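Local coordinates for protein putative NADH Oxidase (Clostridium acetobutylicum, PDB 3E10) that binds flavin mononucleotide and is probably an FMN-dependent oxidoreductase of the nitroreductase family, put forward as an NADH oxidase, at residues V47-E52 with A70-V75. Residues are numbered along the deposited sequence; the frame is centred on the assembly and turned at random.
Sequences VLEDRE and APLAIV
L48 and A73 face each other as an antiparallel hydrogen-bonded pair, and two backbone bonds lock them together: L48 N to A73 O at 2.8 Å, almost straight at 177°, and A73 N to L48 O at 3.0 Å. Their side chains lie on the same face of the sheet, where the methyl of A73 touches L57 of helix 51-57, a place that suits a small side chain. With CG anti to its carbonyl carbon (chi1 -62°), the longer L48 carries its CD1 branch to V75 CG2, 3.8 Å away, the two side chains crossing at an angle. Helix 51-57 covers this face largely with apolar residues, L57 and I54 among them, though N53 also touches L48.

On the other face, V47 CG1 meets L72 CD1 at 3.7 Å, the two branches crossing at an angle. E49 CG comes to 4.0 Å from the same methyl, L72 CD1, again at a slant, so the aliphatic part of the glutamate extends the apolar patch against I24 of helix 21-32, while its carboxylate forms a salt bridge with K21 through OE2. Past L48 the first strand ends, and two waters bridge the chains instead of direct backbone bonds: one links E49 OE1 to P71 O, a second joins E49 O to that same carbonyl.

R51 closes the far end. Its chain bends at chi2 and chi3, bringing NH1 to A70 O at 3.0 Å, a bond tilted out of both the guanidinium and the carbonyl planes; NH1 also reaches L67 O. A long, flexible donor can thus tie the first turn of the helix to the segment leading into strand 72-79.

I163 of the second subunit packs on V47. This is the edge of a mixed alpha/beta nitroreductase fold, whose antiparallel sheet is extended here by a parallel-paired strand of that subunit.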
loop_
_atom_site.group_PDB
_atom_site.type_symbol
_atom_site.label_atom_id
_atom_site.label_comp_id
_atom_site.label_asym_id
_atom_site.label_seq_id
_atom_site.Cartn_x
_atom_site.Cartn_y
_atom_site.Cartn_z
ATOM N N VAL B 47 -16.405 -1.196 10.754
ATOM C CA VAL B 47 -16.771 -2.422 10.094
ATOM C C VAL B 47 -18.288 -2.447 10.041
ATOM O O VAL B 47 -18.940 -2.321 11.103
ATOM C CB VAL B 47 -16.257 -3.631 10.879
ATOM C CG1 VAL B 47 -16.753 -4.928 10.245
ATOM C CG2 VAL B 47 -14.703 -3.573 10.989
ATOM N N LEU B 48 -18.845 -2.561 8.833
ATOM C CA LEU B 48 -20.301 -2.622 8.634
ATOM C C LEU B 48 -20.728 -3.952 8.032
ATOM O O LEU B 48 -20.155 -4.429 7.046
ATOM C CB LEU B 48 -20.774 -1.524 7.708
ATOM C CG LEU B 48 -20.573 -0.061 8.106
ATOM C CD1 LEU B 48 -19.127 0.432 7.771
ATOM C CD2 LEU B 48 -21.634 0.794 7.435
ATOM N N GLU B 49 -21.758 -4.535 8.647
ATOM C CA GLU B 49 -22.492 -5.663 8.092
ATOM C C GLU B 49 -23.989 -5.369 7.943
ATOM O O GLU B 49 -24.727 -6.198 7.406
ATOM C CB GLU B 49 -22.294 -6.909 8.960
ATOM C CG GLU B 49 -20.874 -7.443 8.945
ATOM C CD GLU B 49 -20.781 -8.828 9.588
ATOM O OE1 GLU B 49 -21.123 -9.839 8.900
ATOM O OE2 GLU B 49 -20.394 -8.896 10.790
ATOM N N ASP B 50 -24.444 -4.207 8.410
ATOM C CA ASP B 50 -25.857 -3.854 8.273
ATOM C C ASP B 50 -26.132 -3.466 6.835
ATOM O O ASP B 50 -25.603 -2.482 6.339
ATOM C CB ASP B 50 -26.229 -2.705 9.181
ATOM C CG ASP B 50 -27.691 -2.335 9.059
ATOM O OD1 ASP B 50 -28.517 -3.073 9.627
ATOM O OD2 ASP B 50 -28.014 -1.350 8.370
ATOM N N ARG B 51 -26.989 -4.218 6.160
ATOM C CA ARG B 51 -27.146 -4.031 4.741
ATOM C C ARG B 51 -27.753 -2.658 4.399
ATOM O O ARG B 51 -27.347 -2.021 3.434
ATOM C CB ARG B 51 -27.860 -5.243 4.130
ATOM C CG ARG B 51 -26.864 -6.472 3.847
ATOM C CD ARG B 51 -25.908 -6.163 2.636
ATOM N NE ARG B 51 -26.761 -5.601 1.615
ATOM C CZ ARG B 51 -26.463 -4.640 0.765
ATOM N NH1 ARG B 51 -25.254 -4.127 0.654
ATOM N NH2 ARG B 51 -27.411 -4.225 -0.052
ATOM N N GLU B 52 -28.662 -2.150 5.231
ATOM C CA GLU B 52 -29.186 -0.819 5.002
ATOM C C GLU B 52 -28.095 0.266 5.105
ATOM O O GLU B 52 -28.048 1.202 4.300
ATOM C CB GLU B 52 -30.284 -0.507 6.010
ATOM C CG GLU B 52 -30.913 0.835 5.801
ATOM N N ALA B 70 -22.478 -5.691 -1.460
ATOM C CA ALA B 70 -21.478 -6.159 -0.517
ATOM C C ALA B 70 -22.099 -6.529 0.820
ATOM O O ALA B 70 -22.869 -5.741 1.371
ATOM C CB ALA B 70 -20.409 -5.060 -0.286
ATOM N N PRO B 71 -21.786 -7.718 1.349
ATOM C CA PRO B 71 -22.189 -8.029 2.708
ATOM C C PRO B 71 -21.296 -7.473 3.812
ATOM O O PRO B 71 -21.626 -7.615 4.998
ATOM C CB PRO B 71 -22.067 -9.553 2.747
ATOM C CG PRO B 71 -20.889 -9.825 1.829
ATOM C CD PRO B 71 -21.149 -8.883 0.705
ATOM N N LEU B 72 -20.170 -6.871 3.419
ATOM C CA LEU B 72 -19.234 -6.313 4.372
ATOM C C LEU B 72 -18.629 -5.060 3.767
ATOM O O LEU B 72 -18.286 -5.042 2.583
ATOM C CB LEU B 72 -18.084 -7.297 4.644
ATOM C CG LEU B 72 -16.956 -6.872 5.589
ATOM C CD1 LEU B 72 -17.469 -6.629 6.992
ATOM C CD2 LEU B 72 -15.866 -7.943 5.603
ATOM N N ALA B 73 -18.518 -4.030 4.585
ATOM C CA ALA B 73 -17.721 -2.846 4.220
ATOM C C ALA B 73 -16.791 -2.499 5.363
ATOM O O ALA B 73 -17.174 -2.617 6.541
ATOM C CB ALA B 73 -18.633 -1.635 3.914
ATOM N N ILE B 74 -15.573 -2.072 5.025
ATOM C CA ILE B 74 -14.617 -1.608 6.040
ATOM C C ILE B 74 -14.218 -0.185 5.656
ATOM O O ILE B 74 -13.653 0.037 4.577
ATOM C CB ILE B 74 -13.366 -2.522 6.149
ATOM C CG1 ILE B 74 -13.788 -3.988 6.348
ATOM C CG2 ILE B 74 -12.445 -2.017 7.307
ATOM C CD1 ILE B 74 -12.608 -5.021 6.276
ATOM N N VAL B 75 -14.557 0.770 6.526
ATOM C CA VAL B 75 -14.141 2.158 6.334
ATOM C C VAL B 75 -12.788 2.357 7.026
ATOM O O VAL B 75 -12.667 2.104 8.211
ATOM C CB VAL B 75 -15.185 3.153 6.868
ATOM C CG1 VAL B 75 -14.805 4.628 6.532
ATOM C CG2 VAL B 75 -16.591 2.841 6.334
HETATM O O HOH W 1 -20.647 -10.054 6.149
HETATM O O HOH W 2 -24.195 -8.108 5.713
#